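Local atomic coordinates of uric acid degradation bifunctional protein PucL (Bacillus subtilis, PDB entry 6A4M), a protein that oxidises urate to 5-hydroxyisourate and, as a bifunctional enzyme of uric acid degradation, probably also decarboxylates the later intermediate OHCU. Residues A[16-21]-A[210-215]; A[31-36]-A[127-132]; A[108-113]-A[139-144]; A[156-161]-A[202-207]. One frame throughout, in Å; residues are numbered along the deposited sequence.

Overall arrangement
Going from the N terminus, residues 16-21 open the widest loop, which closes only when contact 1 brings in residues 210-215, so the other three contacts all fall within it. Residues 31-36 open contact 2 and residues 108-113 open contact 3; contact 2 closes at 127-132 and contact 3 at 139-144, so these two cross. Contact 4, between 156-161 and 202-207, follows in series. Contacts 3 and 4 lie in one antiparallel sheet, about 13 Å apart between centres, and touch where strands 139-148 and 153-169 pair. Contacts 1 and 2 share the loop between strands 3-13 and 36-45, joining it to the chain before helix 221-233 and to the corner between strands 124-128 and 131-134, which pair with strand 104-121.

Contact 1 (A[16-21]-A[210-215]); sequences KPLTGV and SYASDP
The side chains of Leu18 and Pro215 lie alongside one another but point opposite ways, and the rest of this loop-to-loop contact is laid out round that pair. From the leucine only the CD1 branch makes the contact. CG stands anti to the backbone N (chi1 177°), which carries the isobutyl group across to the other loop, where CD1 lies 3.8 Å from Ala212 CB and 4.2 Å from Pro215 CB. The methyl of Ala212 is directed at the 16-21 loop, so a single leucine branch bridges the two residues.

The proline ring also points toward the other loop, but most of what it meets there is main chain. Pro215 CG is 3.1 Å from Thr19 O, and Pro215 CB is 3.6 Å from Gly20 O, which places the CB-CG side of the ring against two successive carbonyls. Farther along, Val21 CG1 stands 4.4 Å from Pro215 CB, marking the edge of the apolar patch. No hydrogen bond joins the two segments, so what joins them is apolar and van der Waals packing.

In the fold this is a meeting of connecting loops: 16-21 belongs to the link between the antiparallel strands 3-13 and 36-45, whereas the loop holding 210-215 leads from strand 194-204 toward helix 221-233. Gly20 and Ala212 both have left-handed backbone angles (phi 70° and 62°), which suit the glycine. The backbone of Leu18 is hydrogen-bonded to that of Arg32. Thr82 packs against both Leu18 and Ala212, while Tyr211 next door gives its carbonyl O to the Thr83 hydroxyl and stacks its ring with His89.

Contact 2 (A[31-36]-A[127-132]); sequences GRDNTV and TSRLVF
Val36 CG1 sits over one face of the Phe132 ring, 3.9 Å from its centroid and 19° off the ring normal, a geometry that qualifies as a CH-pi contact. The methyl is offset toward the CD1 side of the ring, with CD1 3.7 Å from Val36 CG1. Thr35 comes in roughly perpendicular to the phenylalanine side chain and meets its far end, Thr35 CB lying 3.7 Å from Phe132 CZ. The threonine methyl has a second neighbour in the main chain, as Thr35 CG2 is 3.6 Å from Arg129 O.

Beside this apolar cluster, on the exposed side, Asp33 OD2 and Arg129 NH1 form a salt bridge at 3.1 Å. The carboxylate and guanidinium planes are turned 59° from each other, which argues against a flat two-pronged pairing. A bend at chi3 (62°) swings the arginine's charged end back toward the aspartate.

Putting an alanine at Phe132 takes away the ring, which would probably open a gap beside Val36 CG1 and Thr35 CB, leaving the Asp33-Arg129 salt bridge and the Thr35-Arg129 contact.

In the next shell, Phe132 rests on Ala116 and Val36 on Phe114, both of strand 104-121, while the backbone of Thr35 is bonded to Tyr14. Ser128 OG fixes the corner that presents Arg129, accepting from Leu130 N and from Val131 N, each 2.8 Å from it. These two bonds make an ST turn and an ST motif at the break in a beta hairpin: strands 104-121 and 124-128 form it, and 131-134 continues the return side after the corner at 129-130.

Contact 3 (A[108-113]-A[139-144]); sequences TGEDIP and RSRSVL
Gly109 and Ser142 face each other as an antiparallel hydrogen-bonded pair, Gly109 N reaching Ser142 O at 2.8 Å and Ser142 N reaching Gly109 O at 2.9 Å. Asp111 N adds a third bond, 2.9 Å to Ser140 O. Beyond it a water takes over: it donates to Asp111 OD2 at 2.7 Å and accepts from Ser140 N at 2.9 Å. Asp111 CG is turned anti to its own backbone N (chi1 -179°), which brings the carboxylate to that water.

On the face carrying Thr108, Glu110, Arg141 and Val143, Glu110 OE1 approaches the edge of the Arg139 guanidinium, a long salt bridge at 3.7 Å from NE. The aliphatic parts also pack, Glu110 CG lying 3.5 Å from Arg141 CD. Thr108 CG2 touches Arg141 NH1, and Val143 CG2 covers one face of that guanidinium.

Arg139 also has a salt bridge to Asp164, and Arg141 NE is bridged to Glu161 OE1, both on strand 153-169; Ser142 OG is bonded to Ser160 OG. The two strands here run 168° apart, between strand 36-45 beyond 104-121 and strand 153-169 beyond 139-148, while helix 84-98 packs on Ser142 and Leu144.

Contact 4 (A[156-161]-A[202-207]); sequences TEQYSE and WQYENT
Ser160 and Trp202 form one antiparallel hydrogen-bonded pair, with Ser160 N 3.2 Å from Trp202 O and Trp202 N 2.9 Å from Ser160 O, and the strand axes, 130° apart, splay on leaving it. Trp202 CG lies between the backbone N and the carbonyl carbon (chi1 57°), folding the indole back over its own partner. Ser160 O thus sits 3.4 Å above the ring plane, over its centre, while Ser160 CB is 3.6 Å from Trp202 NE1. The six-membered ring continues over the next residue, CH2 lying 3.9 Å from Glu161 C, and Tyr204 CE1 meets the indole at its edge.

Changing Trp202 to alanine removes the indole, which would probably leave a gap over Ser160 O and Glu161 and set the Tyr204 ring freer to shift.

Farther along, Tyr159 CB packs 3.9 Å from Gln203 CG, and the extended Gln158 side chain brings its amide beside Thr207. Ser160 OG is hydrogen-bonded to Glu85 OE2.

At Thr156 and Glu157, both facing Lys145, strand 153-169 carries a classic beta bulge; its pairing with 194-204 is the antiparallel strand pair with which the second T-fold (tunnelling fold) unit of urate oxidases begins.

Contact 1 (A[16-21]-A[210-215])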
# COMPACT_ATOMS: atom_id res chain seq x y z
N LYS A 16 -11.97 -14.20 -1.99
CA LYS A 16 -12.90 -13.99 -0.89
C LYS A 16 -12.98 -12.49 -0.56
O LYS A 16 -11.94 -11.86 -0.35
CB LYS A 16 -12.48 -14.77 0.36
CG LYS A 16 -13.58 -14.89 1.40
CD LYS A 16 -13.04 -15.29 2.76
CE LYS A 16 -14.16 -15.49 3.77
NZ LYS A 16 -13.72 -15.23 5.17
N PRO A 17 -14.20 -11.91 -0.53
CA PRO A 17 -14.32 -10.47 -0.23
C PRO A 17 -13.82 -10.08 1.16
O PRO A 17 -14.04 -10.83 2.11
CB PRO A 17 -15.83 -10.20 -0.34
CG PRO A 17 -16.38 -11.31 -1.16
CD PRO A 17 -15.51 -12.50 -0.89
N LEU A 18 -13.16 -8.93 1.26
CA LEU A 18 -12.80 -8.35 2.56
C LEU A 18 -14.01 -7.59 3.09
O LEU A 18 -14.37 -6.54 2.54
CB LEU A 18 -11.58 -7.43 2.43
CG LEU A 18 -11.09 -6.67 3.67
CD1 LEU A 18 -10.81 -7.60 4.84
CD2 LEU A 18 -9.84 -5.87 3.33
N THR A 19 -14.63 -8.12 4.14
CA THR A 19 -15.83 -7.54 4.75
C THR A 19 -15.67 -7.45 6.26
O THR A 19 -14.78 -8.09 6.84
CB THR A 19 -17.08 -8.38 4.43
OG1 THR A 19 -16.89 -9.73 4.87
CG2 THR A 19 -17.35 -8.38 2.93
N GLY A 20 -16.52 -6.65 6.90
CA GLY A 20 -16.50 -6.46 8.35
C GLY A 20 -15.31 -5.68 8.87
O GLY A 20 -14.89 -5.87 10.02
N VAL A 21 -14.76 -4.79 8.04
CA VAL A 21 -13.63 -3.93 8.44
C VAL A 21 -14.08 -2.83 9.40
O VAL A 21 -15.26 -2.48 9.43
CB VAL A 21 -12.90 -3.30 7.22
CG1 VAL A 21 -12.42 -4.38 6.26
CG2 VAL A 21 -13.77 -2.26 6.51
N SER A 210 -2.22 -8.20 10.35
CA SER A 210 -1.95 -7.87 8.95
C SER A 210 -2.75 -8.67 7.92
O SER A 210 -2.94 -8.18 6.80
CB SER A 210 -0.46 -8.04 8.67
OG SER A 210 -0.12 -7.52 7.40
N TYR A 211 -3.22 -9.87 8.26
CA TYR A 211 -3.84 -10.78 7.27
C TYR A 211 -5.37 -10.63 7.17
O TYR A 211 -5.99 -11.27 6.31
CB TYR A 211 -3.47 -12.25 7.55
CG TYR A 211 -2.04 -12.45 8.01
CD1 TYR A 211 -0.98 -11.78 7.38
CD2 TYR A 211 -1.74 -13.28 9.10
CE1 TYR A 211 0.33 -11.94 7.81
CE2 TYR A 211 -0.43 -13.44 9.53
CZ TYR A 211 0.60 -12.77 8.89
OH TYR A 211 1.90 -12.92 9.31
N ALA A 212 -5.96 -9.81 8.04
CA ALA A 212 -7.40 -9.50 8.01
C ALA A 212 -8.32 -10.71 8.23
O ALA A 212 -9.44 -10.74 7.71
CB ALA A 212 -7.77 -8.77 6.72
N SER A 213 -7.85 -11.69 9.01
CA SER A 213 -8.69 -12.83 9.38
C SER A 213 -9.74 -12.33 10.36
O SER A 213 -10.93 -12.61 10.20
CB SER A 213 -7.86 -13.96 9.99
OG SER A 213 -8.57 -15.19 9.93
N ASP A 214 -9.28 -11.60 11.38
CA ASP A 214 -10.13 -10.65 12.12
C ASP A 214 -10.05 -9.34 11.31
O ASP A 214 -9.04 -8.64 11.39
CB ASP A 214 -9.61 -10.46 13.55
CG ASP A 214 -10.50 -9.51 14.39
OD1 ASP A 214 -11.48 -8.94 13.87
OD2 ASP A 214 -10.19 -9.33 15.59
N PRO A 215 -11.10 -9.02 10.52
CA PRO A 215 -11.00 -7.86 9.63
C PRO A 215 -10.94 -6.49 10.34
O PRO A 215 -10.40 -5.54 9.78
CB PRO A 215 -12.27 -7.95 8.76
CG PRO A 215 -12.92 -9.25 9.10
CD PRO A 215 -12.46 -9.61 10.47

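Contact 2 (A[31-36]-A[127-132])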
# COMPACT_ATOMS: atom_id res chain seq x y z
N GLY A 31 -14.49 -2.01 3.00
CA GLY A 31 -14.12 -3.35 2.55
C GLY A 31 -13.77 -3.39 1.07
O GLY A 31 -13.76 -2.35 0.40
N ARG A 32 -13.50 -4.60 0.58
CA ARG A 32 -13.15 -4.84 -0.82
C ARG A 32 -13.96 -6.03 -1.33
O ARG A 32 -13.95 -7.10 -0.71
CB ARG A 32 -11.66 -5.17 -0.97
CG ARG A 32 -10.69 -4.08 -0.53
CD ARG A 32 -9.27 -4.62 -0.43
NE ARG A 32 -8.35 -3.69 0.22
CZ ARG A 32 -7.16 -4.01 0.76
NH1 ARG A 32 -6.71 -5.27 0.75
NH2 ARG A 32 -6.42 -3.07 1.32
N ASP A 33 -14.64 -5.86 -2.46
CA ASP A 33 -15.34 -6.98 -3.11
C ASP A 33 -14.38 -8.06 -3.62
O ASP A 33 -14.75 -9.23 -3.68
CB ASP A 33 -16.24 -6.48 -4.26
CG ASP A 33 -17.50 -5.76 -3.76
OD1 ASP A 33 -17.85 -5.86 -2.56
OD2 ASP A 33 -18.16 -5.09 -4.59
N ASN A 34 -13.15 -7.66 -3.98
CA ASN A 34 -12.11 -8.57 -4.48
C ASN A 34 -12.56 -9.39 -5.70
O ASN A 34 -12.16 -10.54 -5.88
CB ASN A 34 -11.60 -9.50 -3.34
CG ASN A 34 -10.65 -8.80 -2.37
OD1 ASN A 34 -10.09 -7.74 -2.66
ND2 ASN A 34 -10.44 -9.43 -1.21
N THR A 35 -13.37 -8.77 -6.56
CA THR A 35 -13.88 -9.41 -7.78
C THR A 35 -12.75 -9.73 -8.75
O THR A 35 -12.76 -10.77 -9.40
CB THR A 35 -14.91 -8.52 -8.49
OG1 THR A 35 -15.94 -8.16 -7.57
CG2 THR A 35 -15.53 -9.22 -9.68
N VAL A 36 -11.79 -8.81 -8.86
CA VAL A 36 -10.55 -9.06 -9.58
C VAL A 36 -9.39 -8.43 -8.80
O VAL A 36 -9.47 -7.29 -8.35
CB VAL A 36 -10.61 -8.58 -11.05
CG1 VAL A 36 -10.98 -7.10 -11.15
CG2 VAL A 36 -9.29 -8.86 -11.77
N THR A 127 -22.33 1.75 -9.80
CA THR A 127 -20.99 1.17 -9.94
C THR A 127 -21.09 -0.26 -10.47
O THR A 127 -21.86 -1.07 -9.94
CB THR A 127 -20.24 1.18 -8.60
OG1 THR A 127 -20.22 2.51 -8.08
CG2 THR A 127 -18.80 0.68 -8.78
N SER A 128 -20.30 -0.57 -11.49
CA SER A 128 -20.23 -1.91 -12.08
C SER A 128 -19.59 -2.91 -11.11
O SER A 128 -18.73 -2.55 -10.31
CB SER A 128 -19.42 -1.88 -13.37
OG SER A 128 -19.31 -3.17 -13.96
N ARG A 129 -20.02 -4.16 -11.21
CA ARG A 129 -19.36 -5.29 -10.57
C ARG A 129 -18.61 -6.14 -11.60
O ARG A 129 -18.09 -7.21 -11.27
CB ARG A 129 -20.39 -6.15 -9.82
CG ARG A 129 -21.23 -5.37 -8.81
CD ARG A 129 -22.26 -6.26 -8.12
NE ARG A 129 -21.62 -7.34 -7.37
CZ ARG A 129 -21.01 -7.21 -6.19
NH1 ARG A 129 -20.92 -6.03 -5.57
NH2 ARG A 129 -20.46 -8.28 -5.62
N LEU A 130 -18.55 -5.66 -12.85
CA LEU A 130 -17.94 -6.37 -13.97
C LEU A 130 -16.77 -5.62 -14.61
O LEU A 130 -15.71 -6.21 -14.83
CB LEU A 130 -19.00 -6.66 -15.05
CG LEU A 130 -20.29 -7.36 -14.59
CD1 LEU A 130 -21.23 -7.55 -15.78
CD2 LEU A 130 -20.00 -8.69 -13.92
N VAL A 131 -16.96 -4.34 -14.92
CA VAL A 131 -15.96 -3.53 -15.64
C VAL A 131 -15.06 -2.78 -14.66
O VAL A 131 -15.55 -2.03 -13.81
CB VAL A 131 -16.62 -2.53 -16.62
CG1 VAL A 131 -15.57 -1.81 -17.45
CG2 VAL A 131 -17.62 -3.24 -17.52
N PHE A 132 -13.74 -2.96 -14.79
CA PHE A 132 -12.76 -2.34 -13.90
C PHE A 132 -11.65 -1.66 -14.70
O PHE A 132 -11.15 -2.21 -15.68
CB PHE A 132 -12.13 -3.40 -12.99
CG PHE A 132 -13.10 -4.06 -12.06
CD1 PHE A 132 -13.83 -5.17 -12.46
CD2 PHE A 132 -13.28 -3.58 -10.77
CE1 PHE A 132 -14.73 -5.78 -11.61
CE2 PHE A 132 -14.18 -4.19 -9.90
CZ PHE A 132 -14.90 -5.29 -10.32

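Contact 3 (A[108-113]-A[139-144])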
# COMPACT_ATOMS: atom_id res chain seq x y z
N THR A 108 7.87 -10.21 -1.75
CA THR A 108 7.36 -8.87 -2.03
C THR A 108 6.12 -9.02 -2.90
O THR A 108 6.15 -9.75 -3.89
CB THR A 108 8.41 -8.05 -2.79
OG1 THR A 108 9.64 -8.02 -2.04
CG2 THR A 108 7.94 -6.62 -3.02
N GLY A 109 5.05 -8.32 -2.53
CA GLY A 109 3.79 -8.37 -3.26
C GLY A 109 3.30 -6.98 -3.61
O GLY A 109 2.87 -6.25 -2.72
N GLU A 110 3.38 -6.62 -4.89
CA GLU A 110 2.93 -5.31 -5.39
C GLU A 110 1.54 -5.40 -6.00
O GLU A 110 1.35 -6.08 -7.01
CB GLU A 110 3.89 -4.76 -6.45
CG GLU A 110 4.85 -3.69 -5.95
CD GLU A 110 5.37 -2.82 -7.08
OE1 GLU A 110 4.57 -2.03 -7.63
OE2 GLU A 110 6.57 -2.93 -7.41
N ASP A 111 0.58 -4.69 -5.41
CA ASP A 111 -0.80 -4.68 -5.88
C ASP A 111 -0.91 -4.03 -7.25
O ASP A 111 -0.26 -3.02 -7.52
CB ASP A 111 -1.69 -3.92 -4.88
CG ASP A 111 -3.16 -3.89 -5.29
OD1 ASP A 111 -3.67 -4.91 -5.78
OD2 ASP A 111 -3.81 -2.84 -5.10
N ILE A 112 -1.70 -4.65 -8.12
CA ILE A 112 -2.12 -4.05 -9.38
C ILE A 112 -3.56 -3.60 -9.12
O ILE A 112 -4.47 -4.43 -9.19
CB ILE A 112 -2.03 -5.05 -10.55
CG1 ILE A 112 -0.56 -5.43 -10.80
CG2 ILE A 112 -2.63 -4.44 -11.82
CD1 ILE A 112 -0.37 -6.65 -11.67
N PRO A 113 -3.76 -2.31 -8.79
CA PRO A 113 -5.09 -1.89 -8.33
C PRO A 113 -6.13 -1.87 -9.45
O PRO A 113 -5.84 -1.39 -10.55
CB PRO A 113 -4.86 -0.48 -7.77
CG PRO A 113 -3.49 -0.07 -8.19
CD PRO A 113 -2.88 -1.16 -9.01
N ARG A 139 -0.48 2.62 -5.28
CA ARG A 139 -0.67 1.17 -5.20
C ARG A 139 -0.05 0.64 -3.92
O ARG A 139 1.01 1.09 -3.50
CB ARG A 139 -0.02 0.49 -6.41
CG ARG A 139 1.45 0.86 -6.63
CD ARG A 139 1.93 0.58 -8.04
NE ARG A 139 3.16 1.32 -8.32
CZ ARG A 139 3.23 2.58 -8.77
NH1 ARG A 139 2.13 3.31 -9.01
NH2 ARG A 139 4.42 3.13 -8.97
N SER A 140 -0.73 -0.32 -3.29
CA SER A 140 -0.21 -0.93 -2.08
C SER A 140 0.90 -1.92 -2.41
O SER A 140 0.95 -2.47 -3.52
CB SER A 140 -1.32 -1.60 -1.26
OG SER A 140 -1.88 -2.70 -1.94
N ARG A 141 1.81 -2.10 -1.46
CA ARG A 141 2.86 -3.12 -1.56
C ARG A 141 3.06 -3.72 -0.18
O ARG A 141 2.97 -3.01 0.83
CB ARG A 141 4.17 -2.53 -2.08
CG ARG A 141 5.23 -3.57 -2.42
CD ARG A 141 6.51 -2.93 -2.96
NE ARG A 141 7.35 -2.42 -1.87
CZ ARG A 141 8.63 -2.75 -1.64
NH1 ARG A 141 9.31 -3.58 -2.42
NH2 ARG A 141 9.26 -2.21 -0.59
N SER A 142 3.33 -5.02 -0.13
CA SER A 142 3.62 -5.73 1.12
C SER A 142 4.92 -6.52 1.00
O SER A 142 5.17 -7.16 -0.03
CB SER A 142 2.47 -6.66 1.49
OG SER A 142 1.29 -5.92 1.74
N VAL A 143 5.74 -6.46 2.04
CA VAL A 143 6.96 -7.24 2.15
C VAL A 143 6.85 -8.16 3.36
O VAL A 143 6.33 -7.75 4.41
CB VAL A 143 8.20 -6.33 2.30
CG1 VAL A 143 9.49 -7.15 2.37
CG2 VAL A 143 8.26 -5.34 1.14
N LEU A 144 7.31 -9.39 3.21
CA LEU A 144 7.34 -10.35 4.30
C LEU A 144 8.64 -11.14 4.24
O LEU A 144 8.97 -11.70 3.20
CB LEU A 144 6.16 -11.32 4.20
CG LEU A 144 6.03 -12.38 5.30
CD1 LEU A 144 5.64 -11.74 6.62
CD2 LEU A 144 5.01 -13.42 4.90
O HOH W 1 -3.57 -0.39 -4.08

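Contact 4 (A[156-161]-A[202-207])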
# COMPACT_ATOMS: atom_id res chain seq x y z
N THR A 156 10.81 -12.29 10.45
CA THR A 156 11.93 -11.37 10.74
C THR A 156 11.59 -9.93 10.37
O THR A 156 12.00 -8.99 11.07
CB THR A 156 13.31 -11.81 10.12
OG1 THR A 156 14.01 -10.66 9.62
CG2 THR A 156 13.19 -12.82 8.98
N GLU A 157 10.87 -9.75 9.26
CA GLU A 157 10.38 -8.44 8.84
C GLU A 157 8.99 -8.57 8.24
O GLU A 157 8.68 -9.57 7.57
CB GLU A 157 11.34 -7.81 7.83
CG GLU A 157 11.00 -6.37 7.47
CD GLU A 157 12.03 -5.71 6.57
OE1 GLU A 157 12.69 -6.43 5.77
OE2 GLU A 157 12.18 -4.47 6.65
N GLN A 158 8.16 -7.57 8.48
CA GLN A 158 6.84 -7.47 7.85
C GLN A 158 6.36 -6.03 7.87
O GLN A 158 6.28 -5.41 8.93
CB GLN A 158 5.82 -8.35 8.57
CG GLN A 158 4.47 -8.42 7.86
CD GLN A 158 3.30 -8.67 8.78
OE1 GLN A 158 2.56 -9.63 8.60
NE2 GLN A 158 3.12 -7.80 9.77
N TYR A 159 6.03 -5.50 6.69
CA TYR A 159 5.34 -4.22 6.59
C TYR A 159 4.49 -4.16 5.34
O TYR A 159 4.74 -4.88 4.37
CB TYR A 159 6.33 -3.05 6.62
CG TYR A 159 7.33 -3.01 5.47
CD1 TYR A 159 7.04 -2.31 4.30
CD2 TYR A 159 8.56 -3.65 5.57
CE1 TYR A 159 7.96 -2.26 3.25
CE2 TYR A 159 9.48 -3.60 4.54
CZ TYR A 159 9.18 -2.91 3.38
OH TYR A 159 10.09 -2.86 2.35
N SER A 160 3.47 -3.31 5.39
CA SER A 160 2.66 -2.97 4.23
C SER A 160 2.84 -1.49 3.95
O SER A 160 3.22 -0.72 4.83
CB SER A 160 1.20 -3.30 4.48
OG SER A 160 1.02 -4.70 4.51
N GLU A 161 2.56 -1.10 2.72
CA GLU A 161 2.99 0.19 2.21
C GLU A 161 2.01 0.70 1.17
O GLU A 161 1.43 -0.10 0.43
CB GLU A 161 4.37 0.01 1.57
CG GLU A 161 5.09 1.29 1.19
CD GLU A 161 6.53 1.04 0.79
OE1 GLU A 161 6.88 -0.10 0.41
OE2 GLU A 161 7.33 2.01 0.86
N TRP A 202 3.84 0.87 7.21
CA TRP A 202 3.42 0.63 8.59
C TRP A 202 3.69 -0.81 9.03
O TRP A 202 3.57 -1.76 8.24
CB TRP A 202 1.94 0.98 8.79
CG TRP A 202 1.00 0.26 7.88
CD1 TRP A 202 0.38 -0.94 8.12
CD2 TRP A 202 0.57 0.68 6.58
NE1 TRP A 202 -0.41 -1.29 7.05
CE2 TRP A 202 -0.32 -0.31 6.09
CE3 TRP A 202 0.84 1.80 5.78
CZ2 TRP A 202 -0.93 -0.22 4.84
CZ3 TRP A 202 0.23 1.89 4.53
CH2 TRP A 202 -0.65 0.89 4.07
N GLN A 203 4.07 -0.97 10.30
CA GLN A 203 4.33 -2.27 10.91
C GLN A 203 3.33 -2.51 12.03
O GLN A 203 3.05 -1.61 12.82
CB GLN A 203 5.76 -2.33 11.45
CG GLN A 203 6.83 -2.29 10.37
CD GLN A 203 8.23 -2.42 10.93
OE1 GLN A 203 8.66 -1.61 11.76
NE2 GLN A 203 8.96 -3.43 10.48
N TYR A 204 2.78 -3.72 12.08
CA TYR A 204 1.84 -4.11 13.12
C TYR A 204 2.59 -4.58 14.36
O TYR A 204 3.64 -5.20 14.26
CB TYR A 204 0.94 -5.25 12.64
CG TYR A 204 -0.04 -4.90 11.54
CD1 TYR A 204 0.37 -4.87 10.21
CD2 TYR A 204 -1.38 -4.65 11.83
CE1 TYR A 204 -0.54 -4.57 9.20
CE2 TYR A 204 -2.29 -4.35 10.83
CZ TYR A 204 -1.86 -4.31 9.51
OH TYR A 204 -2.77 -4.03 8.52
N GLU A 205 2.02 -4.28 15.53
CA GLU A 205 2.50 -4.85 16.79
C GLU A 205 2.28 -6.37 16.76
O GLU A 205 3.19 -7.14 17.07
CB GLU A 205 1.76 -4.24 17.99
CG GLU A 205 2.39 -4.53 19.35
CD GLU A 205 1.45 -4.31 20.52
OE1 GLU A 205 0.44 -3.58 20.37
OE2 GLU A 205 1.71 -4.88 21.60
N ASN A 206 1.07 -6.76 16.37
CA ASN A 206 0.69 -8.17 16.23
C ASN A 206 0.62 -8.53 14.75
O ASN A 206 -0.23 -8.03 14.02
CB ASN A 206 -0.66 -8.40 16.93
CG ASN A 206 -0.54 -8.37 18.45
OD1 ASN A 206 0.44 -8.85 19.02
ND2 ASN A 206 -1.54 -7.79 19.10
N THR A 207 1.53 -9.41 14.33
CA THR A 207 1.75 -9.69 12.91
C THR A 207 0.55 -10.39 12.22
O THR A 207 0.37 -10.26 11.01
CB THR A 207 3.09 -10.46 12.72
OG1 THR A 207 3.68 -10.12 11.46
CG2 THR A 207 2.91 -11.98 12.83